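Local coordinates for protein putative hexulose 6 phosphate synthase (Salmonella typhimurium, PDB 3F4W) that is of unknown function but belongs to the HUMPS family, whose members fold as a closed barrel of eight parallel strands ringed by helices, at residues 150-153 against 154-158. Residues are numbered along the deposited sequence; the frame is centred on the assembly and turned at random.
Sequences LITM and LKVRR
Leu154 leans back over the preceding turn of its helix onto Leu150. Leu154 CB sits 3.5 Å from Leu150 O, the carbonyl oxygen that accepts a fairly straight hydrogen bond (161°) from the backbone (Leu154 N to Leu150 O, 2.9 Å). With chi1 at -68°, Leu154 CG stays beside the backbone N and so passes 3.3 Å from Leu150 O. Leu154 CD1 then reaches Leu150 CG at 4.0 Å, while Leu154 CD2 sits 4.1 Å above one face of the Arg157 guanidinium, toward its rim. A branched apolar tip suits this place, one methyl meeting leucine and the other a flat cation. At the last turn, Met153 O accepts a bond from the backbone of Arg157 (Arg157 N to Met153 O, 2.8 Å), where the chain leaves helical geometry; Arg157 NH1 bonds Ala160 O, tying the helix end to the loop that follows. Lys155, on the exposed side, lays its aliphatic CD against Ile151 CG2 (4.1 Å). In this TIM barrel, helix 147-156 packs outside the strands: Leu150 and the flexible, unbranched Met153 press on strands 130-134 and 161-165, whereas Thr152 and Val156, compact beta-branched residues, meet Pro117 of helix 116-126, and Leu154 touches Leu179.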
ATOM      1  N   LEU A 150      14.208  14.530  -8.205  1.00 13.81           N
ATOM      2  CA  LEU A 150      15.452  13.804  -8.442  1.00 14.48           C
ATOM      3  C   LEU A 150      16.662  14.712  -8.226  1.00 15.26           C
ATOM      4  O   LEU A 150      17.677  14.287  -7.676  1.00 14.90           O
ATOM      5  CB  LEU A 150      15.490  13.206  -9.853  1.00 14.63           C
ATOM      6  CG  LEU A 150      16.751  12.405 -10.192  1.00 15.34           C
ATOM      7  CD1 LEU A 150      16.953  11.270  -9.199  1.00 16.31           C
ATOM      8  CD2 LEU A 150      16.686  11.859 -11.604  1.00 14.31           C
ATOM      9  N   ILE A 151      16.542  15.962  -8.660  1.00 17.82           N
ATOM     10  CA  ILE A 151      17.605  16.946  -8.476  1.00 16.11           C
ATOM     11  C   ILE A 151      17.919  17.150  -6.996  1.00 18.34           C
ATOM     12  O   ILE A 151      19.078  17.122  -6.588  1.00 19.15           O
ATOM     13  CB  ILE A 151      17.233  18.296  -9.114  1.00 19.36           C
ATOM     14  CG1 ILE A 151      17.137  18.152 -10.633  1.00 20.36           C
ATOM     15  CG2 ILE A 151      18.244  19.369  -8.725  0.50 17.62           C
ATOM     16  CD1 ILE A 151      16.590  19.379 -11.327  1.00 22.40           C
ATOM     17  N   THR A 152      16.884  17.347  -6.189  1.00 18.94           N
ATOM     18  CA  THR A 152      17.077  17.485  -4.752  1.00 20.48           C
ATOM     19  C   THR A 152      17.666  16.216  -4.149  1.00 21.57           C
ATOM     20  O   THR A 152      18.612  16.271  -3.363  1.00 24.81           O
ATOM     21  CB  THR A 152      15.767  17.825  -4.037  1.00 24.26           C
ATOM     22  OG1 THR A 152      15.300  19.098  -4.493  1.00 21.92           O
ATOM     23  CG2 THR A 152      15.980  17.877  -2.532  1.00 20.03           C
ATOM     24  N   MET A 153      17.108  15.070  -4.523  1.00 20.26           N
ATOM     25  CA  MET A 153      17.604  13.795  -4.025  1.00 19.91           C
ATOM     26  C   MET A 153      19.107  13.646  -4.260  1.00 21.29           C
ATOM     27  O   MET A 153      19.853  13.285  -3.352  1.00 21.97           O
ATOM     28  CB  MET A 153      16.853  12.628  -4.672  1.00 19.58           C
ATOM     29  CG  MET A 153      17.429  11.273  -4.313  1.00 14.67           C
ATOM     30  SD  MET A 153      17.223  10.891  -2.565  1.00 18.12           S
ATOM     31  CE  MET A 153      15.521  10.331  -2.550  1.00 16.85           C
ATOM     32  N   LEU A 154      19.547  13.927  -5.481  1.00 23.20           N
ATOM     33  CA  LEU A 154      20.955  13.766  -5.839  1.00 23.07           C
ATOM     34  C   LEU A 154      21.879  14.721  -5.080  1.00 25.73           C
ATOM     35  O   LEU A 154      23.054  14.418  -4.862  1.00 29.60           O
ATOM     36  CB  LEU A 154      21.144  13.922  -7.350  1.00 23.52           C
ATOM     37  CG  LEU A 154      20.525  12.800  -8.181  1.00 26.41           C
ATOM     38  CD1 LEU A 154      20.652  13.072  -9.674  1.00 23.83           C
ATOM     39  CD2 LEU A 154      21.163  11.471  -7.811  1.00 25.66           C
ATOM     40  N   LYS A 155      21.345  15.866  -4.674  1.00 27.05           N
ATOM     41  CA  LYS A 155      22.125  16.836  -3.914  1.00 28.75           C
ATOM     42  C   LYS A 155      22.226  16.449  -2.439  1.00 31.35           C
ATOM     43  O   LYS A 155      23.236  16.713  -1.789  1.00 29.91           O
ATOM     44  CB  LYS A 155      21.518  18.233  -4.045  1.00 31.55           C
ATOM     45  CG  LYS A 155      21.417  18.735  -5.474  1.00 29.96           C
ATOM     46  CD  LYS A 155      20.680  20.065  -5.537  1.00 33.45           C
ATOM     47  CE  LYS A 155      21.575  21.214  -5.109  1.00 32.90           C
ATOM     48  NZ  LYS A 155      22.588  21.522  -6.149  1.00 33.66           N
ATOM     49  N   VAL A 156      21.181  15.813  -1.917  1.00 22.02           N
ATOM     50  CA  VAL A 156      21.112  15.513  -0.489  1.00 20.41           C
ATOM     51  C   VAL A 156      21.633  14.125  -0.127  1.00 22.83           C
ATOM     52  O   VAL A 156      22.233  13.947   0.930  1.00 21.59           O
ATOM     53  CB  VAL A 156      19.677  15.663   0.058  1.00 19.56           C
ATOM     54  CG1 VAL A 156      19.643  15.344   1.544  1.00 22.36           C
ATOM     55  CG2 VAL A 156      19.153  17.066  -0.205  1.00 23.18           C
ATOM     56  N   ARG A 157      21.401  13.141  -0.992  1.00 24.55           N
ATOM     57  CA  ARG A 157      21.788  11.766  -0.678  1.00 27.78           C
ATOM     58  C   ARG A 157      23.291  11.627  -0.435  1.00 31.65           C
ATOM     59  O   ARG A 157      24.102  12.267  -1.103  1.00 32.54           O
ATOM     60  CB  ARG A 157      21.312  10.792  -1.764  1.00 26.48           C
ATOM     61  CG  ARG A 157      22.066  10.867  -3.079  1.00 29.45           C
ATOM     62  CD  ARG A 157      23.270   9.932  -3.112  1.00 31.15           C
ATOM     63  NE  ARG A 157      24.061  10.137  -4.322  1.00 33.87           N
ATOM     64  CZ  ARG A 157      23.963   9.388  -5.414  1.00 33.24           C
ATOM     65  NH1 ARG A 157      23.120   8.368  -5.446  1.00 27.88           N
ATOM     66  NH2 ARG A 157      24.716   9.652  -6.471  1.00 40.27           N
ATOM     67  N   ARG A 158      23.653  10.786   0.530  1.00 29.33           N
ATOM     68  CA  ARG A 158      25.056  10.555   0.860  1.00 33.06           C
ATOM     69  C   ARG A 158      25.592   9.273   0.234  1.00 32.58           C
ATOM     70  O   ARG A 158      26.617   9.286  -0.447  1.00 35.77           O
ATOM     71  CB  ARG A 158      25.252  10.503   2.377  1.00 29.49           C
ATOM     72  CG  ARG A 158      25.049  11.834   3.075  1.00 36.95           C
ATOM     73  CD  ARG A 158      25.310  11.707   4.567  1.00 46.96           C
ATOM     74  NE  ARG A 158      24.931  12.911   5.299  1.00 60.71           N
ATOM     75  CZ  ARG A 158      25.014  13.038   6.620  1.00 62.82           C
ATOM     76  NH1 ARG A 158      25.467  12.030   7.355  1.00 58.57           N
ATOM     77  NH2 ARG A 158      24.643  14.171   7.205  1.00 62.35           N
TER